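Local coordinates for protein 4-hydroxy-3-methylbut-2-enyl diphosphate reductase (Aquifex aeolicus, PDB 3DNF) that catalyses the last step of the non-mevalonate pathway, reducing HMBPP to a mixture of isopentenyl and dimethylallyl diphosphate with an iron-sulfur cluster, at residues T68-S73 with K90-T95; H156-I161 with V183-V188; E201-L206 with Y229-L234; G217-G222 with T238-T243. All blocks are in the same frame, centred on the assembly; numbering follows the deposited sequence.

Contact 1 of 4, residues T68-S73 with K90-T95; sequences TVIIRS and KVIDAT
Val-69 and Ile-71 reach across to the neighbouring strand through their backbones, tying 68-71 to 90-93 as parallel partners of one beta-alpha-beta unit whose crossover is helix 78-86. Val-69 N donates to Lys-90 O and Val-69 O accepts from Ile-92 N (2.9 Å); Ile-92 O then takes Ile-71 N, and a weak bond from Ala-94 N to Ile-71 O (3.2 Å) ends the ladder.

The apolar contacts fall on both faces of the sheet. On one, Thr-68 CG2 meets Ile-92 CG1 at 3.5 Å, Ile-70 and Ile-92 run side by side, and Ile-70 CG2 touches Ala-94 CB; beta-branched Thr-68, Ile-70 and Ile-92 suit the extended strand, and helix 14-26 packs on Ile-70, Ile-92 and Ala-94. On the other, Ile-71 sends CD1 to Val-91 CG1 (3.7 Å), its CG2 methyl resting against Thr-95 OG1, with helix 78-86 alongside.

The polar element is an Asx turn. With CG anti to its backbone N (chi1 -174°), Asp-93 carries OD1 forward along the chain to Thr-95, where it accepts Thr-95 N from above the carboxylate plane (3.0 Å) and Thr-95 OG1 on its syn lone pair (2.6 Å). An alanine at Asp-93 would leave Thr-95 N and OG1 without this acceptor, and the turn would probably become less firmly set.

Beyond the strands, Ser-73 touches the bound iron-sulfur cluster and pairs through its backbone with Cys-96, inferred to be a cluster ligand. The chemistry thus passes from apolar sheet to one carboxylate oxygen holding two donors of Thr-95, which probably helps set the chain just before Cys-96.

Contact 2 of 4, residues H156-I161 with V183-V188; sequences HERVGI and VKEVKV
Strands 158-161 and 185-188 lie parallel, their axes 4.6 Å apart at closest approach and inclined by 16°, with Arg-158 opposite Glu-185 and Ile-161 opposite Val-188. Glu-185 N donates to Glu-157 O, Val-159 N to Glu-185 O, Lys-187 N to Val-159 O, and Ile-161 N to Lys-187 O at 2.7 Å. Gly-160, facing Lys-187, brings its CA to 3.2 Å from Lys-187 O.

Arg-158 and Glu-185 run side by side on one face. A bend at chi3 (72°) turns the guanidinium's NE/NH2 edge to the carboxylate, the two planes perpendicular; NH2 meets OE2 at 2.9 Å on the syn side, but tilted from the carboxylate plane, in a salt bridge, and NE adds a weak bond to the same oxygen. An arginine suits the place, its donors probably offsetting the buried carboxylate's charge; a methionine there would remove both donors and probably leave that charge less compensated. Apolar residues fill the other face. Ile-161 CD1 packs on Val-186 CG1 at 3.6 Å, and the side chains of Val-159 and Val-183 cross at about a right angle, their CG2 atoms 4.1 Å apart.

The pair belongs to the beta-alpha-beta unit whose helix 169-182 covers Ile-161 and Val-188. Strand 115-119 flanks 158-163 on its other side, and Tyr-114 makes a cation-pi contact with Arg-158. At the edge strand, Val-186 to Val-188 join an antiparallel ladder with the second subunit, so the sheet continues through the dimer, and Glu-185 OE2 has a further salt bridge to Lys-187 of that subunit.

Contact 3 of 4, residues E201-L206 with Y229-L234; sequences ESVKKL and YISKEL
Val-203 and Lys-204 of helix 195-206 face Ile-230, Ser-231 and Leu-234 of helix 222-234, two nearly parallel helices of an open alpha/beta lobe, their short segments 9.2 Å apart and crossing at -17°. The tight part centres on Ile-230. Val-203 CG1 reaches both Ile-230 CG2 and Ser-231 CB, each at 3.8 Å; a short branched valine and a small serine let the backbones come near, the CA atoms of Val-203 and Ser-231 being 6.4 Å apart. The Ser-231 hydroxyl hydrogen-bonds with that of Thr-238, on the strand that follows the helix. The methylenes of Lys-204 wrap across Ile-230 at about a right angle, and Lys-204 CG presses on Ile-230 CD1 at 3.3 Å, tighter than ordinary carbon contact.

Toward solvent the packing is looser. Leu-234, an exposed residue, lays CD1 against Lys-204 O at 3.6 Å. Lys-204 serves as a hydrocarbon arm with a charged end, so that its ammonium can stay at the surface while its methylenes cover the isoleucine. Bent at chi2 and again at chi4 (69°), the chain turns NZ back to Glu-201 OE2 in a salt bridge whose hydrogen bond is weak, at 3.2 Å.

Contact 4 of 4, residues G217-G222 with T238-T243; sequences GGKNSG and TYHIET
Gly-217 N donates to Ile-241 O at 3.0 Å, the one backbone hydrogen bond between the loop 217-222 and 238-243, made where strand 212-216 gives way to the loop beside the end of strand 238-241. Gly-217 stands at phi 157° and psi 163°, a conformation in which a CB would jam against the carbonyl oxygen of the residue before it, and glycine alone is comfortable there. Its own carbonyl oxygen is reached by His-240: with CG anti to the backbone N, the imidazole extends toward the loop and NE2 makes a weak bond to Gly-217 O (2.8 Å). The ring presents its edge, in plane, to Lys-219 CG at 3.9 Å.

From Gly-218 to Ser-221 the loop folds as a type I beta turn, closed by Ser-221 N to Gly-218 O, and Ser-221 then takes the N-cap of helix 222-234. This serine is predicted to bind the substrate and both diphosphate products, and the turn carries it to the head of that helix.

Glu-242 grips the turn from the strand side. Its extended chain carries OE2 to Lys-219 N, which it meets on the anti side of the carboxylate, 27° out of plane, at 2.8 Å. The lysine's methylenes cross that chain at about a right angle, with CG 3.4 Å from OE2. Water 1 also donates to OE2 (3.0 Å) and, weakly, to Asn-220 OD1.

Along the chain, contacts 1 and 2 come in series before the other pair, while contacts 3 and 4 interleave, their segments alternating. Contacts 1 and 2 occupy corresponding places in two different four-stranded parallel sheets, each joining the third strand in order across the sheet to the strand outermost within the chain; their centres are 34 Å apart. Contacts 3 and 4 share a third lobe, with centres 15 Å apart: helix 222-234 leads into strand 238-241, and the two contacts touch through Ser-231 and Thr-238. The trilobal enzyme thus has contact 1 running to the cluster, contact 2 at the subunit interface, and contact 4 holding a predicted diphosphate-binding loop.

Contact 1 of 4, residues T68-S73 with K90-T95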
loop_
_atom_site.group_PDB
_atom_site.type_symbol
_atom_site.label_atom_id
_atom_site.label_comp_id
_atom_site.label_asym_id
_atom_site.label_seq_id
_atom_site.Cartn_x
_atom_site.Cartn_y
_atom_site.Cartn_z
ATOM N N THR B 68 -2.865 -40.102 -18.253
ATOM C CA THR B 68 -2.677 -38.647 -18.418
ATOM C C THR B 68 -3.273 -37.986 -17.181
ATOM O O THR B 68 -4.344 -38.379 -16.717
ATOM C CB THR B 68 -3.413 -38.118 -19.668
ATOM O OG1 THR B 68 -2.766 -38.625 -20.832
ATOM C CG2 THR B 68 -3.394 -36.546 -19.719
ATOM N N VAL B 69 -2.533 -37.048 -16.583
ATOM C CA VAL B 69 -3.139 -36.241 -15.518
ATOM C C VAL B 69 -3.040 -34.765 -15.881
ATOM O O VAL B 69 -2.030 -34.285 -16.400
ATOM C CB VAL B 69 -2.514 -36.489 -14.110
ATOM C CG1 VAL B 69 -2.883 -37.890 -13.579
ATOM C CG2 VAL B 69 -1.037 -36.295 -14.213
ATOM N N ILE B 70 -4.160 -34.066 -15.661
ATOM C CA ILE B 70 -4.289 -32.628 -15.968
ATOM C C ILE B 70 -4.255 -31.775 -14.703
ATOM O O ILE B 70 -5.125 -31.898 -13.794
ATOM C CB ILE B 70 -5.543 -32.336 -16.820
ATOM C CG1 ILE B 70 -5.494 -33.182 -18.123
ATOM C CG2 ILE B 70 -5.653 -30.821 -17.148
ATOM C CD1 ILE B 70 -6.859 -33.600 -18.601
ATOM N N ILE B 71 -3.232 -30.935 -14.624
ATOM C CA ILE B 71 -3.098 -29.999 -13.460
ATOM C C ILE B 71 -4.182 -28.920 -13.619
ATOM O O ILE B 71 -4.294 -28.351 -14.695
ATOM C CB ILE B 71 -1.715 -29.359 -13.435
ATOM C CG1 ILE B 71 -0.633 -30.464 -13.274
ATOM C CG2 ILE B 71 -1.627 -28.235 -12.305
ATOM C CD1 ILE B 71 0.803 -29.951 -13.256
ATOM N N ARG B 72 -4.936 -28.633 -12.545
ATOM C CA ARG B 72 -6.023 -27.682 -12.653
ATOM C C ARG B 72 -5.503 -26.252 -12.752
ATOM O O ARG B 72 -4.303 -25.988 -12.523
ATOM C CB ARG B 72 -7.005 -27.822 -11.482
ATOM C CG ARG B 72 -7.648 -29.234 -11.364
ATOM C CD ARG B 72 -8.740 -29.239 -10.336
ATOM N NE ARG B 72 -8.266 -28.962 -8.974
ATOM C CZ ARG B 72 -8.942 -29.281 -7.874
ATOM N NH1 ARG B 72 -10.085 -29.936 -7.954
ATOM N NH2 ARG B 72 -8.446 -28.983 -6.676
ATOM N N SER B 73 -6.416 -25.350 -13.110
ATOM C CA SER B 73 -6.091 -23.949 -13.368
ATOM C C SER B 73 -5.381 -23.267 -12.183
ATOM O O SER B 73 -4.665 -22.289 -12.396
ATOM C CB SER B 73 -7.336 -23.166 -13.765
ATOM O OG SER B 73 -8.233 -23.132 -12.650
ATOM N N LYS B 90 1.692 -38.957 -18.210
ATOM C CA LYS B 90 1.670 -37.804 -19.098
ATOM C C LYS B 90 0.982 -36.628 -18.397
ATOM O O LYS B 90 -0.227 -36.684 -18.122
ATOM C CB LYS B 90 0.957 -38.147 -20.418
ATOM C CG LYS B 90 0.764 -36.951 -21.341
ATOM C CD LYS B 90 0.105 -37.355 -22.676
ATOM C CE LYS B 90 1.167 -38.024 -23.570
ATOM N NZ LYS B 90 0.641 -38.318 -24.938
ATOM N N VAL B 91 1.765 -35.593 -18.104
ATOM C CA VAL B 91 1.315 -34.482 -17.274
ATOM C C VAL B 91 1.006 -33.332 -18.202
ATOM O O VAL B 91 1.897 -32.825 -18.921
ATOM C CB VAL B 91 2.350 -34.084 -16.188
ATOM C CG1 VAL B 91 1.807 -32.847 -15.410
ATOM C CG2 VAL B 91 2.616 -35.286 -15.239
ATOM N N ILE B 92 -0.264 -32.948 -18.217
ATOM C CA ILE B 92 -0.716 -31.756 -18.929
ATOM C C ILE B 92 -0.888 -30.598 -17.948
ATOM O O ILE B 92 -1.721 -30.654 -17.043
ATOM C CB ILE B 92 -2.058 -31.990 -19.640
ATOM C CG1 ILE B 92 -2.089 -33.354 -20.384
ATOM C CG2 ILE B 92 -2.454 -30.775 -20.525
ATOM C CD1 ILE B 92 -1.831 -33.347 -21.844
ATOM N N ASP B 93 -0.130 -29.537 -18.173
ATOM C CA ASP B 93 -0.166 -28.424 -17.236
ATOM C C ASP B 93 -1.196 -27.416 -17.705
ATOM O O ASP B 93 -0.896 -26.625 -18.593
ATOM C CB ASP B 93 1.183 -27.733 -17.096
ATOM C CG ASP B 93 1.176 -26.666 -15.999
ATOM O OD1 ASP B 93 0.152 -26.570 -15.284
ATOM O OD2 ASP B 93 2.225 -26.027 -15.789
ATOM N N ALA B 94 -2.354 -27.383 -17.034
ATOM C CA ALA B 94 -3.396 -26.429 -17.371
ATOM C C ALA B 94 -3.503 -25.308 -16.313
ATOM O O ALA B 94 -4.512 -24.627 -16.232
ATOM C CB ALA B 94 -4.749 -27.119 -17.569
ATOM N N THR B 95 -2.462 -25.129 -15.500
ATOM C CA THR B 95 -2.378 -23.945 -14.648
ATOM C C THR B 95 -2.656 -22.664 -15.443
ATOM O O THR B 95 -2.093 -22.451 -16.506
ATOM C CB THR B 95 -0.958 -23.825 -14.029
ATOM O OG1 THR B 95 -0.653 -25.045 -13.377
ATOM C CG2 THR B 95 -0.923 -22.674 -12.990
#

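Contact 2 of 4, residues H156-I161 with V183-V188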
loop_
_atom_site.group_PDB
_atom_site.type_symbol
_atom_site.label_atom_id
_atom_site.label_comp_id
_atom_site.label_asym_id
_atom_site.label_seq_id
_atom_site.Cartn_x
_atom_site.Cartn_y
_atom_site.Cartn_z
ATOM N N HIS B 156 10.990 -7.247 8.634
ATOM C CA HIS B 156 11.928 -7.130 7.525
ATOM C C HIS B 156 11.955 -5.710 6.987
ATOM O O HIS B 156 10.951 -5.002 7.059
ATOM C CB HIS B 156 11.534 -8.113 6.407
ATOM C CG HIS B 156 11.714 -9.536 6.809
ATOM N ND1 HIS B 156 10.764 -10.239 7.520
ATOM C CD2 HIS B 156 12.771 -10.365 6.678
ATOM C CE1 HIS B 156 11.223 -11.447 7.803
ATOM N NE2 HIS B 156 12.432 -11.556 7.278
ATOM N N GLU B 157 13.057 -5.330 6.358
ATOM C CA GLU B 157 13.176 -3.963 5.857
ATOM C C GLU B 157 12.642 -3.843 4.444
ATOM O O GLU B 157 12.249 -2.764 4.037
ATOM C CB GLU B 157 14.612 -3.495 5.912
ATOM C CG GLU B 157 15.099 -3.414 7.352
ATOM C CD GLU B 157 16.456 -2.765 7.485
ATOM O OE1 GLU B 157 17.229 -2.793 6.499
ATOM O OE2 GLU B 157 16.757 -2.240 8.587
ATOM N N ARG B 158 12.711 -4.942 3.694
ATOM C CA ARG B 158 12.237 -4.963 2.298
ATOM C C ARG B 158 11.226 -6.076 2.098
ATOM O O ARG B 158 11.539 -7.268 2.233
ATOM C CB ARG B 158 13.382 -5.094 1.314
ATOM C CG ARG B 158 14.509 -4.054 1.588
ATOM C CD ARG B 158 15.699 -4.306 0.683
ATOM N NE ARG B 158 15.427 -3.950 -0.706
ATOM C CZ ARG B 158 15.520 -4.798 -1.726
ATOM N NH1 ARG B 158 15.876 -6.049 -1.510
ATOM N NH2 ARG B 158 15.288 -4.388 -2.961
ATOM N N VAL B 159 9.996 -5.661 1.800
ATOM C CA VAL B 159 8.893 -6.600 1.665
ATOM C C VAL B 159 8.314 -6.522 0.256
ATOM O O VAL B 159 8.036 -5.435 -0.237
ATOM C CB VAL B 159 7.755 -6.405 2.728
ATOM C CG1 VAL B 159 6.568 -7.333 2.439
ATOM C CG2 VAL B 159 8.291 -6.618 4.137
ATOM N N GLY B 160 8.212 -7.685 -0.400
ATOM C CA GLY B 160 7.518 -7.787 -1.695
ATOM C C GLY B 160 6.145 -8.402 -1.549
ATOM O O GLY B 160 5.981 -9.481 -0.953
ATOM N N ILE B 161 5.145 -7.779 -2.203
ATOM C CA ILE B 161 3.787 -8.177 -1.997
ATOM C C ILE B 161 3.143 -8.618 -3.297
ATOM O O ILE B 161 3.194 -7.872 -4.289
ATOM C CB ILE B 161 2.958 -7.043 -1.320
ATOM C CG1 ILE B 161 3.662 -6.629 -0.039
ATOM C CG2 ILE B 161 1.496 -7.461 -1.028
ATOM C CD1 ILE B 161 3.079 -5.388 0.622
ATOM N N VAL B 183 7.465 -0.590 7.031
ATOM C CA VAL B 183 8.759 -1.069 6.537
ATOM C C VAL B 183 9.420 -0.101 5.555
ATOM O O VAL B 183 8.739 0.694 4.902
ATOM C CB VAL B 183 8.747 -2.543 5.977
ATOM C CG1 VAL B 183 7.943 -3.545 6.880
ATOM C CG2 VAL B 183 8.277 -2.581 4.567
ATOM N N LYS B 184 10.734 -0.208 5.409
ATOM C CA LYS B 184 11.479 0.814 4.680
ATOM C C LYS B 184 11.159 0.838 3.196
ATOM O O LYS B 184 11.094 1.901 2.612
ATOM C CB LYS B 184 12.971 0.616 4.828
ATOM C CG LYS B 184 13.827 1.638 4.067
ATOM C CD LYS B 184 15.295 1.189 4.040
ATOM C CE LYS B 184 16.215 2.319 3.596
ATOM N NZ LYS B 184 17.462 2.354 4.448
ATOM N N GLU B 185 11.001 -0.350 2.616
ATOM C CA GLU B 185 10.855 -0.483 1.192
ATOM C C GLU B 185 9.883 -1.600 0.858
ATOM O O GLU B 185 10.020 -2.727 1.320
ATOM C CB GLU B 185 12.219 -0.732 0.558
ATOM C CG GLU B 185 12.141 -1.098 -0.860
ATOM C CD GLU B 185 13.494 -1.270 -1.495
ATOM O OE1 GLU B 185 14.448 -0.541 -1.126
ATOM O OE2 GLU B 185 13.584 -2.136 -2.390
ATOM N N VAL B 186 8.873 -1.260 0.061
ATOM C CA VAL B 186 7.870 -2.242 -0.285
ATOM C C VAL B 186 7.794 -2.299 -1.804
ATOM O O VAL B 186 7.725 -1.262 -2.447
ATOM C CB VAL B 186 6.470 -1.879 0.274
ATOM C CG1 VAL B 186 5.415 -2.838 -0.311
ATOM C CG2 VAL B 186 6.481 -1.967 1.782
ATOM N N LYS B 187 7.783 -3.506 -2.377
ATOM C CA LYS B 187 7.502 -3.635 -3.795
ATOM C C LYS B 187 6.251 -4.468 -3.991
ATOM O O LYS B 187 6.119 -5.538 -3.420
ATOM C CB LYS B 187 8.678 -4.263 -4.559
ATOM C CG LYS B 187 8.393 -4.516 -6.028
ATOM C CD LYS B 187 9.688 -4.767 -6.770
ATOM C CE LYS B 187 9.476 -5.236 -8.188
ATOM N NZ LYS B 187 10.790 -5.228 -8.912
ATOM N N VAL B 188 5.317 -3.965 -4.796
ATOM C CA VAL B 188 4.087 -4.673 -5.034
ATOM C C VAL B 188 3.998 -5.058 -6.481
ATOM O O VAL B 188 4.199 -4.231 -7.375
ATOM C CB VAL B 188 2.857 -3.761 -4.737
ATOM C CG1 VAL B 188 1.508 -4.490 -4.960
ATOM C CG2 VAL B 188 2.974 -3.150 -3.342
#

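Contact 3 of 4, residues E201-L206 with Y229-L234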
loop_
_atom_site.group_PDB
_atom_site.type_symbol
_atom_site.label_atom_id
_atom_site.label_comp_id
_atom_site.label_asym_id
_atom_site.label_seq_id
_atom_site.Cartn_x
_atom_site.Cartn_y
_atom_site.Cartn_z
ATOM N N GLU B 201 -18.988 -5.833 -13.842
ATOM C CA GLU B 201 -19.238 -4.560 -14.546
ATOM C C GLU B 201 -20.087 -4.731 -15.804
ATOM O O GLU B 201 -20.846 -3.830 -16.179
ATOM C CB GLU B 201 -17.922 -3.858 -14.899
ATOM C CG GLU B 201 -17.023 -3.507 -13.696
ATOM C CD GLU B 201 -17.750 -2.768 -12.569
ATOM O OE1 GLU B 201 -18.598 -1.895 -12.850
ATOM O OE2 GLU B 201 -17.455 -3.059 -11.391
ATOM N N SER B 202 -19.944 -5.879 -16.453
ATOM C CA SER B 202 -20.769 -6.240 -17.596
ATOM C C SER B 202 -22.233 -6.432 -17.195
ATOM O O SER B 202 -23.134 -6.071 -17.951
ATOM C CB SER B 202 -20.218 -7.502 -18.266
ATOM O OG SER B 202 -20.992 -7.867 -19.400
ATOM N N VAL B 203 -22.460 -6.996 -16.006
ATOM C CA VAL B 203 -23.807 -7.098 -15.416
ATOM C C VAL B 203 -24.337 -5.719 -15.024
ATOM O O VAL B 203 -25.505 -5.403 -15.273
ATOM C CB VAL B 203 -23.821 -8.074 -14.214
ATOM C CG1 VAL B 203 -25.053 -7.872 -13.343
ATOM C CG2 VAL B 203 -23.753 -9.503 -14.719
ATOM N N LYS B 204 -23.468 -4.897 -14.433
ATOM C CA LYS B 204 -23.808 -3.505 -14.101
ATOM C C LYS B 204 -24.333 -2.722 -15.305
ATOM O O LYS B 204 -25.318 -1.994 -15.186
ATOM C CB LYS B 204 -22.612 -2.762 -13.500
ATOM C CG LYS B 204 -22.356 -3.044 -12.032
ATOM C CD LYS B 204 -21.970 -1.767 -11.286
ATOM C CE LYS B 204 -21.499 -2.052 -9.860
ATOM N NZ LYS B 204 -20.185 -2.752 -9.834
ATOM N N LYS B 205 -23.668 -2.871 -16.448
ATOM C CA LYS B 205 -24.057 -2.161 -17.660
ATOM C C LYS B 205 -25.321 -2.747 -18.299
ATOM O O LYS B 205 -26.157 -2.005 -18.827
ATOM C CB LYS B 205 -22.910 -2.135 -18.674
ATOM C CG LYS B 205 -21.715 -1.274 -18.262
ATOM C CD LYS B 205 -20.732 -1.036 -19.424
ATOM C CE LYS B 205 -20.149 -2.342 -20.013
ATOM N NZ LYS B 205 -19.119 -3.037 -19.168
ATOM N N LEU B 206 -25.468 -4.068 -18.244
ATOM C CA LEU B 206 -26.607 -4.717 -18.885
ATOM C C LEU B 206 -27.902 -4.606 -18.070
ATOM O O LEU B 206 -28.983 -4.391 -18.640
ATOM C CB LEU B 206 -26.291 -6.176 -19.245
ATOM C CG LEU B 206 -27.250 -6.874 -20.225
ATOM C CD1 LEU B 206 -27.414 -6.095 -21.534
ATOM C CD2 LEU B 206 -26.829 -8.315 -20.512
ATOM N N TYR B 229 -26.985 -10.120 -6.529
ATOM C CA TYR B 229 -27.247 -8.916 -5.718
ATOM C C TYR B 229 -26.994 -7.626 -6.483
ATOM O O TYR B 229 -27.816 -6.710 -6.454
ATOM C CB TYR B 229 -26.400 -8.910 -4.448
ATOM C CG TYR B 229 -26.786 -9.948 -3.429
ATOM C CD1 TYR B 229 -25.866 -10.908 -3.020
ATOM C CD2 TYR B 229 -28.066 -9.964 -2.859
ATOM C CE1 TYR B 229 -26.195 -11.866 -2.089
ATOM C CE2 TYR B 229 -28.410 -10.921 -1.916
ATOM C CZ TYR B 229 -27.463 -11.873 -1.540
ATOM O OH TYR B 229 -27.768 -12.832 -0.605
ATOM N N ILE B 230 -25.850 -7.566 -7.166
ATOM C CA ILE B 230 -25.473 -6.411 -7.986
ATOM C C ILE B 230 -26.561 -6.084 -9.019
ATOM O O ILE B 230 -26.909 -4.916 -9.215
ATOM C CB ILE B 230 -24.067 -6.622 -8.644
ATOM C CG1 ILE B 230 -23.552 -5.361 -9.333
ATOM C CG2 ILE B 230 -24.068 -7.763 -9.636
ATOM C CD1 ILE B 230 -22.162 -5.557 -9.949
ATOM N N SER B 231 -27.110 -7.128 -9.638
ATOM C CA SER B 231 -28.149 -6.997 -10.651
ATOM C C SER B 231 -29.499 -6.618 -10.036
ATOM O O SER B 231 -30.165 -5.710 -10.525
ATOM C CB SER B 231 -28.274 -8.295 -11.447
ATOM O OG SER B 231 -29.322 -8.204 -12.408
ATOM N N LYS B 232 -29.871 -7.320 -8.962
ATOM C CA LYS B 232 -31.117 -7.112 -8.218
ATOM C C LYS B 232 -31.234 -5.675 -7.692
ATOM O O LYS B 232 -32.334 -5.151 -7.517
ATOM C CB LYS B 232 -31.193 -8.135 -7.068
ATOM C CG LYS B 232 -32.421 -8.045 -6.173
ATOM C CD LYS B 232 -33.663 -8.601 -6.855
ATOM C CE LYS B 232 -34.881 -8.437 -5.962
ATOM N NZ LYS B 232 -36.081 -9.227 -6.566
ATOM N N GLU B 233 -30.083 -5.055 -7.449
ATOM C CA GLU B 233 -29.995 -3.671 -7.006
ATOM C C GLU B 233 -30.305 -2.679 -8.131
ATOM O O GLU B 233 -30.823 -1.590 -7.875
ATOM C CB GLU B 233 -28.592 -3.415 -6.457
ATOM C CG GLU B 233 -28.344 -2.009 -5.946
ATOM C CD GLU B 233 -26.896 -1.799 -5.546
ATOM O OE1 GLU B 233 -26.184 -2.802 -5.300
ATOM O OE2 GLU B 233 -26.477 -0.622 -5.469
ATOM N N LEU B 234 -29.985 -3.057 -9.368
ATOM C CA LEU B 234 -30.169 -2.171 -10.527
ATOM C C LEU B 234 -31.405 -2.505 -11.364
ATOM O O LEU B 234 -31.823 -1.707 -12.210
ATOM C CB LEU B 234 -28.926 -2.179 -11.425
ATOM C CG LEU B 234 -27.588 -1.741 -10.827
ATOM C CD1 LEU B 234 -26.448 -2.105 -11.771
ATOM C CD2 LEU B 234 -27.577 -0.254 -10.500
#

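Contact 4 of 4, residues G217-G222 with T238-T243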
loop_
_atom_site.group_PDB
_atom_site.type_symbol
_atom_site.label_atom_id
_atom_site.label_comp_id
_atom_site.label_asym_id
_atom_site.label_seq_id
_atom_site.Cartn_x
_atom_site.Cartn_y
_atom_site.Cartn_z
ATOM N N GLY B 217 -25.981 -19.896 -11.919
ATOM C CA GLY B 217 -24.887 -20.417 -11.113
ATOM C C GLY B 217 -25.353 -21.195 -9.908
ATOM O O GLY B 217 -26.513 -21.080 -9.490
ATOM N N GLY B 218 -24.450 -21.990 -9.336
ATOM C CA GLY B 218 -24.763 -22.734 -8.116
ATOM C C GLY B 218 -25.023 -21.754 -6.989
ATOM O O GLY B 218 -24.402 -20.689 -6.953
ATOM N N LYS B 219 -25.947 -22.107 -6.087
ATOM C CA LYS B 219 -26.320 -21.267 -4.932
ATOM C C LYS B 219 -25.155 -21.037 -3.970
ATOM O O LYS B 219 -25.041 -19.970 -3.368
ATOM C CB LYS B 219 -27.478 -21.889 -4.136
ATOM C CG LYS B 219 -28.773 -22.089 -4.904
ATOM C CD LYS B 219 -29.795 -22.882 -4.079
ATOM C CE LYS B 219 -31.007 -23.211 -4.940
ATOM N NZ LYS B 219 -32.008 -24.067 -4.260
ATOM N N ASN B 220 -24.305 -22.051 -3.825
ATOM C CA ASN B 220 -23.162 -21.981 -2.926
ATOM C C ASN B 220 -21.989 -21.216 -3.544
ATOM O O ASN B 220 -20.999 -20.938 -2.867
ATOM C CB ASN B 220 -22.724 -23.388 -2.533
ATOM C CG ASN B 220 -22.213 -24.189 -3.720
ATOM O OD1 ASN B 220 -22.501 -23.876 -4.881
ATOM N ND2 ASN B 220 -21.448 -25.233 -3.431
ATOM N N SER B 221 -22.100 -20.888 -4.830
ATOM C CA SER B 221 -21.107 -20.049 -5.492
ATOM C C SER B 221 -21.257 -18.627 -4.970
ATOM O O SER B 221 -22.209 -17.923 -5.331
ATOM C CB SER B 221 -21.280 -20.095 -7.011
ATOM O OG SER B 221 -20.576 -19.039 -7.658
ATOM N N GLY B 222 -20.325 -18.221 -4.108
ATOM C CA GLY B 222 -20.301 -16.871 -3.540
ATOM C C GLY B 222 -20.315 -15.754 -4.574
ATOM O O GLY B 222 -21.086 -14.809 -4.453
ATOM N N THR B 238 -34.433 -9.335 -11.481
ATOM C CA THR B 238 -33.304 -10.243 -11.543
ATOM C C THR B 238 -33.729 -11.536 -10.817
ATOM O O THR B 238 -34.301 -11.504 -9.718
ATOM C CB THR B 238 -32.031 -9.657 -10.888
ATOM O OG1 THR B 238 -31.663 -8.443 -11.561
ATOM C CG2 THR B 238 -30.851 -10.668 -10.955
ATOM N N TYR B 239 -33.440 -12.685 -11.447
ATOM C CA TYR B 239 -33.748 -13.967 -10.855
ATOM C C TYR B 239 -32.493 -14.778 -10.936
ATOM O O TYR B 239 -31.849 -14.824 -11.986
ATOM C CB TYR B 239 -34.892 -14.643 -11.607
ATOM C CG TYR B 239 -36.161 -13.806 -11.629
ATOM C CD1 TYR B 239 -36.443 -12.961 -12.703
ATOM C CD2 TYR B 239 -37.065 -13.842 -10.564
ATOM C CE1 TYR B 239 -37.596 -12.177 -12.722
ATOM C CE2 TYR B 239 -38.222 -13.068 -10.573
ATOM C CZ TYR B 239 -38.484 -12.237 -11.657
ATOM O OH TYR B 239 -39.633 -11.468 -11.669
ATOM N N HIS B 240 -32.119 -15.383 -9.817
ATOM C CA HIS B 240 -30.993 -16.304 -9.823
ATOM C C HIS B 240 -31.484 -17.744 -10.021
ATOM O O HIS B 240 -32.454 -18.161 -9.388
ATOM C CB HIS B 240 -30.174 -16.166 -8.534
ATOM C CG HIS B 240 -29.205 -17.285 -8.328
ATOM N ND1 HIS B 240 -29.428 -18.300 -7.422
ATOM C CD2 HIS B 240 -28.039 -17.582 -8.948
ATOM C CE1 HIS B 240 -28.430 -19.162 -7.478
ATOM N NE2 HIS B 240 -27.575 -18.749 -8.394
ATOM N N ILE B 241 -30.836 -18.493 -10.917
ATOM C CA ILE B 241 -31.221 -19.888 -11.186
ATOM C C ILE B 241 -29.997 -20.798 -11.370
ATOM O O ILE B 241 -28.938 -20.333 -11.786
ATOM C CB ILE B 241 -32.158 -20.027 -12.425
ATOM C CG1 ILE B 241 -31.479 -19.505 -13.694
ATOM C CG2 ILE B 241 -33.492 -19.307 -12.204
ATOM C CD1 ILE B 241 -32.073 -20.055 -14.977
ATOM N N GLU B 242 -30.162 -22.084 -11.052
ATOM C CA GLU B 242 -29.116 -23.092 -11.255
ATOM C C GLU B 242 -29.334 -23.886 -12.550
ATOM O O GLU B 242 -28.376 -24.383 -13.155
ATOM C CB GLU B 242 -29.058 -24.045 -10.063
ATOM C CG GLU B 242 -28.382 -23.463 -8.839
ATOM C CD GLU B 242 -28.303 -24.451 -7.690
ATOM O OE1 GLU B 242 -29.230 -25.283 -7.546
ATOM O OE2 GLU B 242 -27.318 -24.388 -6.919
ATOM N N THR B 243 -30.596 -23.992 -12.963
ATOM C CA THR B 243 -30.988 -24.756 -14.145
ATOM C C THR B 243 -32.074 -24.009 -14.915
ATOM O O THR B 243 -32.868 -23.265 -14.318
ATOM C CB THR B 243 -31.515 -26.179 -13.743
ATOM O OG1 THR B 243 -30.505 -26.871 -12.996
ATOM C CG2 THR B 243 -31.856 -27.024 -14.969
HETATM O O HOH W 1 -25.098 -25.072 -4.987
#